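PDB 4PMQ: Tat-secreted protein Rv2525c, which may act as a peptidoglycan hydrolase with glycosidase activity in Mycobacterium tuberculosis and shows esterase activity toward p-nitrophenyl esters in vitro. Local coordinates for residues 156-164 against 173-181. Sequence-based numbering, arbitrary orientation.
Sequences GSYFWQHNW and PAAHLHQVE
Two neighbouring parallel strands of a TIM-barrel-like glycoside hydrolase domain, 158-161 and 177-181, meet here through a backbone pairing of W160 with L177 and Q161 with H178. Q161 N donates to L177 O (2.9 Å), and Q161 O in turn receives Q179 N almost straight on, with a C=O...N angle of 175°. The start is irregular: F159 lies nearest A175, H176 is passed over, and F159 O accepts both H176 N (2.8 Å) and L177 N, the latter bond longer. With CG of H176 anti to the carbonyl carbon (chi1 -63°), ND1 swings back to take F159 N at 3.0 Å, the donor tilted from the ring plane. The edge of Y158 then meets one face of this imidazole, CD1 standing over the ring centre.

On the side of the sheet bearing Q161 and H178, Q161 CD sits over one face of the H178 ring, the amide plane turned 41° from it. Bonds from H172 N to OE1 and from NE2 to Y170 O fix the amide's rotation. H178 NE2 donates in its own ring plane to a lone pair of N163 OD1 (2.8 Å). A water joins N163 N to Q179 OE1, which also bonds Y141. On the other side, W160 CD1 packs against L177 CB (3.5 Å), and the indole NE1 of W160 hydrogen-bonds N195 OD1.

Strand 138-142 flanks 158-161 in parallel, whereas 190-197 runs antiparallel to 177-181; helix 144-153 packs against F159 and Q161, and Y106 of strand 105-108 touches Y158, H176 and L177.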
ATOM      1  N   GLY A 156      11.753  -7.217   1.601  1.00  8.16           N
ATOM      2  CA  GLY A 156      10.314  -7.223   1.753  1.00  7.57           C
ATOM      3  C   GLY A 156       9.750  -8.622   1.935  1.00  9.56           C
ATOM      4  O   GLY A 156      10.392  -9.627   1.573  1.00  8.92           O
ATOM      5  N   SER A 157       8.522  -8.684   2.456  1.00  6.86           N
ATOM      6  CA  SER A 157       7.842  -9.963   2.691  1.00  7.16           C
ATOM      7  C   SER A 157       6.503 -10.032   1.971  1.00  9.05           C
ATOM      8  O   SER A 157       5.979 -11.125   1.764  1.00  8.81           O
ATOM      9  CB  SER A 157       7.636 -10.191   4.191  1.00 10.40           C
ATOM     10  OG  SER A 157       8.893 -10.445   4.806  1.00  8.61           O
ATOM     11  N   TYR A 158       5.902  -8.859   1.681  1.00  5.70           N
ATOM     12  CA  TYR A 158       4.596  -8.779   1.009  1.00  4.99           C
ATOM     13  C   TYR A 158       4.746  -7.938  -0.241  1.00  6.04           C
ATOM     14  O   TYR A 158       5.473  -6.940  -0.255  1.00  6.50           O
ATOM     15  CB  TYR A 158       3.529  -8.180   1.923  1.00  4.76           C
ATOM     16  CG  TYR A 158       3.124  -9.086   3.071  1.00  5.09           C
ATOM     17  CD1 TYR A 158       2.054  -9.960   2.938  1.00  5.60           C
ATOM     18  CD2 TYR A 158       3.775  -9.018   4.310  1.00  5.74           C
ATOM     19  CE1 TYR A 158       1.660 -10.794   3.986  1.00  7.45           C
ATOM     20  CE2 TYR A 158       3.405  -9.867   5.363  1.00  6.57           C
ATOM     21  CZ  TYR A 158       2.326 -10.734   5.198  1.00  9.67           C
ATOM     22  OH  TYR A 158       1.874 -11.558   6.203  1.00  9.46           O
ATOM     23  N   PHE A 159       4.029  -8.345  -1.315  1.00  5.15           N
ATOM     24  CA  PHE A 159       4.182  -7.665  -2.594  1.00  5.80           C
ATOM     25  C   PHE A 159       2.817  -7.347  -3.203  1.00  8.26           C
ATOM     26  O   PHE A 159       1.945  -8.210  -3.299  1.00  7.08           O
ATOM     27  CB  PHE A 159       5.026  -8.566  -3.523  1.00  6.22           C
ATOM     28  CG  PHE A 159       6.376  -8.859  -2.909  1.00  6.59           C
ATOM     29  CD1 PHE A 159       7.367  -7.878  -2.868  1.00  7.99           C
ATOM     30  CD2 PHE A 159       6.616 -10.068  -2.258  1.00  9.12           C
ATOM     31  CE1 PHE A 159       8.587  -8.115  -2.233  1.00  8.14           C
ATOM     32  CE2 PHE A 159       7.843 -10.303  -1.611  1.00 11.69           C
ATOM     33  CZ  PHE A 159       8.814  -9.319  -1.594  1.00  9.09           C
ATOM     34  N   TRP A 160       2.634  -6.094  -3.595  1.00  5.08           N
ATOM     35  CA  TRP A 160       1.385  -5.613  -4.180  1.00  5.43           C
ATOM     36  C   TRP A 160       1.728  -5.035  -5.528  1.00  8.38           C
ATOM     37  O   TRP A 160       2.437  -4.028  -5.605  1.00  7.26           O
ATOM     38  CB  TRP A 160       0.751  -4.563  -3.237  1.00  4.97           C
ATOM     39  CG  TRP A 160      -0.456  -3.846  -3.769  1.00  5.91           C
ATOM     40  CD1 TRP A 160      -1.267  -4.224  -4.801  1.00  8.95           C
ATOM     41  CD2 TRP A 160      -1.005  -2.627  -3.248  1.00  5.92           C
ATOM     42  NE1 TRP A 160      -2.285  -3.307  -4.966  1.00  8.60           N
ATOM     43  CE2 TRP A 160      -2.146  -2.315  -4.023  1.00  9.05           C
ATOM     44  CE3 TRP A 160      -0.660  -1.784  -2.176  1.00  6.63           C
ATOM     45  CZ2 TRP A 160      -2.885  -1.141  -3.832  1.00  8.30           C
ATOM     46  CZ3 TRP A 160      -1.384  -0.616  -1.992  1.00  7.16           C
ATOM     47  CH2 TRP A 160      -2.509  -0.324  -2.784  1.00  8.30           C
ATOM     48  N   GLN A 161       1.326  -5.748  -6.596  1.00  5.75           N
ATOM     49  CA  GLN A 161       1.720  -5.346  -7.933  1.00  4.98           C
ATOM     50  C   GLN A 161       0.895  -4.218  -8.509  1.00  7.15           C
ATOM     51  O   GLN A 161      -0.345  -4.297  -8.482  1.00  6.83           O
ATOM     52  CB  GLN A 161       1.640  -6.544  -8.894  1.00  6.47           C
ATOM     53  CG  GLN A 161       2.083  -6.182 -10.323  1.00 10.25           C
ATOM     54  CD  GLN A 161       1.934  -7.379 -11.237  1.00 12.61           C
ATOM     55  OE1 GLN A 161       2.200  -8.504 -10.820  1.00  7.43           O
ATOM     56  NE2 GLN A 161       1.438  -7.164 -12.455  1.00  8.52           N
ATOM     57  N   HIS A 162       1.583  -3.221  -9.115  1.00  6.22           N
ATOM     58  CA  HIS A 162       0.921  -2.203  -9.957  1.00  6.33           C
ATOM     59  C   HIS A 162       1.359  -2.462 -11.401  1.00  9.22           C
ATOM     60  O   HIS A 162       2.343  -3.166 -11.632  1.00  7.51           O
ATOM     61  CB  HIS A 162       1.115  -0.740  -9.536  1.00  6.09           C
ATOM     62  CG  HIS A 162       2.497  -0.174  -9.647  1.00  8.38           C
ATOM     63  ND1 HIS A 162       3.077   0.115 -10.887  1.00  9.73           N
ATOM     64  CD2 HIS A 162       3.312   0.284  -8.669  1.00  9.05           C
ATOM     65  CE1 HIS A 162       4.224   0.724 -10.618  1.00  7.98           C
ATOM     66  NE2 HIS A 162       4.413   0.851  -9.300  1.00  8.17           N
ATOM     67  N   ASN A 163       0.635  -1.923 -12.365  1.00  7.85           N
ATOM     68  CA  ASN A 163       0.882  -2.257 -13.769  1.00  7.21           C
ATOM     69  C   ASN A 163       1.732  -1.241 -14.568  1.00 11.45           C
ATOM     70  O   ASN A 163       1.897  -1.409 -15.781  1.00 12.51           O
ATOM     71  CB  ASN A 163      -0.467  -2.459 -14.446  1.00  7.81           C
ATOM     72  CG  ASN A 163      -1.117  -3.749 -13.990  1.00 17.45           C
ATOM     73  OD1 ASN A 163      -0.485  -4.596 -13.311  1.00 10.31           O
ATOM     74  ND2 ASN A 163      -2.368  -3.943 -14.384  1.00 13.15           N
ATOM     75  N   TRP A 164       2.301  -0.239 -13.909  1.00  8.15           N
ATOM     76  CA  TRP A 164       3.118   0.732 -14.620  1.00  9.60           C
ATOM     77  C   TRP A 164       4.520   0.164 -14.736  1.00 11.59           C
ATOM     78  O   TRP A 164       5.316   0.299 -13.798  1.00 11.46           O
ATOM     79  CB  TRP A 164       3.087   2.074 -13.875  1.00  9.20           C
ATOM     80  CG  TRP A 164       3.922   3.145 -14.525  1.00 11.10           C
ATOM     81  CD1 TRP A 164       4.379   3.173 -15.816  1.00 13.86           C
ATOM     82  CD2 TRP A 164       4.373   4.359 -13.913  1.00 11.84           C
ATOM     83  NE1 TRP A 164       5.138   4.306 -16.023  1.00 13.89           N
ATOM     84  CE2 TRP A 164       5.086   5.086 -14.894  1.00 15.13           C
ATOM     85  CE3 TRP A 164       4.202   4.929 -12.638  1.00 13.24           C
ATOM     86  CZ2 TRP A 164       5.703   6.317 -14.609  1.00 14.92           C
ATOM     87  CZ3 TRP A 164       4.749   6.179 -12.387  1.00 14.74           C
ATOM     88  CH2 TRP A 164       5.494   6.855 -13.365  1.00 15.25           C
ATOM     89  N   PRO A 173       4.111 -14.189  -9.803  1.00  8.79           N
ATOM     90  CA  PRO A 173       3.748 -15.327  -8.923  1.00  8.85           C
ATOM     91  C   PRO A 173       4.033 -15.086  -7.438  1.00 11.91           C
ATOM     92  O   PRO A 173       3.528 -15.842  -6.605  1.00 11.66           O
ATOM     93  CB  PRO A 173       4.600 -16.490  -9.463  1.00 10.76           C
ATOM     94  CG  PRO A 173       5.726 -15.852 -10.173  1.00 15.68           C
ATOM     95  CD  PRO A 173       5.153 -14.584 -10.771  1.00 11.02           C
ATOM     96  N   ALA A 174       4.848 -14.082  -7.095  1.00  9.82           N
ATOM     97  CA  ALA A 174       5.136 -13.791  -5.679  1.00 10.27           C
ATOM     98  C   ALA A 174       4.142 -12.770  -5.083  1.00 11.94           C
ATOM     99  O   ALA A 174       4.127 -12.585  -3.862  1.00 10.71           O
ATOM    100  CB  ALA A 174       6.555 -13.250  -5.527  1.00 10.93           C
ATOM    101  N   ALA A 175       3.341 -12.092  -5.934  1.00  7.52           N
ATOM    102  CA  ALA A 175       2.457 -11.021  -5.432  1.00  7.37           C
ATOM    103  C   ALA A 175       1.308 -11.562  -4.575  1.00  9.96           C
ATOM    104  O   ALA A 175       0.731 -12.625  -4.863  1.00  9.19           O
ATOM    105  CB  ALA A 175       1.898 -10.202  -6.586  1.00  8.18           C
ATOM    106  N   HIS A 176       1.002 -10.831  -3.488  1.00  5.63           N
ATOM    107  CA  HIS A 176      -0.095 -11.123  -2.571  1.00  4.75           C
ATOM    108  C   HIS A 176      -1.352 -10.409  -3.038  1.00  7.92           C
ATOM    109  O   HIS A 176      -2.457 -10.904  -2.837  1.00  7.91           O
ATOM    110  CB  HIS A 176       0.285 -10.644  -1.169  1.00  4.72           C
ATOM    111  CG  HIS A 176       1.480 -11.369  -0.638  1.00  7.54           C
ATOM    112  ND1 HIS A 176       2.762 -11.036  -1.041  1.00  8.45           N
ATOM    113  CD2 HIS A 176       1.536 -12.478   0.135  1.00  9.57           C
ATOM    114  CE1 HIS A 176       3.566 -11.892  -0.431  1.00  8.62           C
ATOM    115  NE2 HIS A 176       2.870 -12.793   0.278  1.00  9.74           N
ATOM    116  N   LEU A 177      -1.169  -9.226  -3.663  1.00  4.48           N
ATOM    117  CA  LEU A 177      -2.222  -8.346  -4.147  1.00  4.89           C
ATOM    118  C   LEU A 177      -1.861  -7.845  -5.516  1.00  6.78           C
ATOM    119  O   LEU A 177      -0.670  -7.693  -5.793  1.00  5.37           O
ATOM    120  CB  LEU A 177      -2.366  -7.139  -3.204  1.00  5.19           C
ATOM    121  CG  LEU A 177      -2.630  -7.488  -1.738  1.00  8.18           C
ATOM    122  CD1 LEU A 177      -2.527  -6.261  -0.822  1.00  7.35           C
ATOM    123  CD2 LEU A 177      -3.991  -8.165  -1.553  1.00  5.55           C
ATOM    124  N   HIS A 178      -2.860  -7.540  -6.346  1.00  5.70           N
ATOM    125  CA  HIS A 178      -2.593  -6.982  -7.689  1.00  5.74           C
ATOM    126  C   HIS A 178      -3.588  -5.859  -8.013  1.00  8.66           C
ATOM    127  O   HIS A 178      -4.786  -6.090  -8.028  1.00  9.36           O
ATOM    128  CB  HIS A 178      -2.646  -8.089  -8.761  1.00  6.00           C
ATOM    129  CG  HIS A 178      -2.399  -7.657 -10.172  1.00  8.43           C
ATOM    130  ND1 HIS A 178      -2.762  -8.465 -11.226  1.00 10.27           N
ATOM    131  CD2 HIS A 178      -1.766  -6.557 -10.663  1.00 10.98           C
ATOM    132  CE1 HIS A 178      -2.389  -7.826 -12.328  1.00 10.96           C
ATOM    133  NE2 HIS A 178      -1.810  -6.661 -12.047  1.00 11.10           N
ATOM    134  N   GLN A 179      -3.079  -4.657  -8.275  1.00  6.21           N
ATOM    135  CA  GLN A 179      -3.911  -3.520  -8.656  1.00  5.77           C
ATOM    136  C   GLN A 179      -4.280  -3.725 -10.124  1.00  9.93           C
ATOM    137  O   GLN A 179      -3.385  -3.718 -10.981  1.00 10.33           O
ATOM    138  CB  GLN A 179      -3.150  -2.220  -8.418  1.00  7.24           C
ATOM    139  CG  GLN A 179      -4.066  -0.996  -8.474  1.00 11.54           C
ATOM    140  CD  GLN A 179      -3.269   0.220  -8.114  1.00 16.22           C
ATOM    141  OE1 GLN A 179      -2.256   0.508  -8.745  1.00  9.34           O
ATOM    142  NE2 GLN A 179      -3.730   0.985  -7.118  1.00 11.07           N
ATOM    143  N   VAL A 180      -5.573  -3.996 -10.388  1.00  8.22           N
ATOM    144  CA  VAL A 180      -6.036  -4.313 -11.754  1.00  9.29           C
ATOM    145  C   VAL A 180      -6.849  -3.202 -12.420  1.00 14.10           C
ATOM    146  O   VAL A 180      -7.101  -3.304 -13.615  1.00 12.53           O
ATOM    147  CB  VAL A 180      -6.826  -5.652 -11.803  1.00 12.75           C
ATOM    148  CG1 VAL A 180      -5.912  -6.807 -11.414  1.00 12.73           C
ATOM    149  CG2 VAL A 180      -8.073  -5.620 -10.906  1.00 11.80           C
ATOM    150  N   GLU A 181      -7.278  -2.169 -11.682  1.00 10.68           N
ATOM    151  CA  GLU A 181      -8.086  -1.089 -12.281  1.00 10.67           C
ATOM    152  C   GLU A 181      -7.835   0.189 -11.531  1.00 14.57           C
ATOM    153  O   GLU A 181      -7.886   0.187 -10.307  1.00 10.95           O
ATOM    154  CB  GLU A 181      -9.564  -1.475 -12.184  1.00 12.68           C
ATOM    155  CG  GLU A 181     -10.495  -0.747 -13.112  1.00 28.17           C
ATOM    156  CD  GLU A 181     -11.950  -1.013 -12.776  1.00 53.20           C
ATOM    157  OE1 GLU A 181     -12.576  -1.861 -13.453  1.00 59.09           O
ATOM    158  OE2 GLU A 181     -12.464  -0.374 -11.829  1.00 37.94           O
TER
HETATM  159  O   HOH W   1      -1.759  -0.357 -11.426  1.00 11.65           O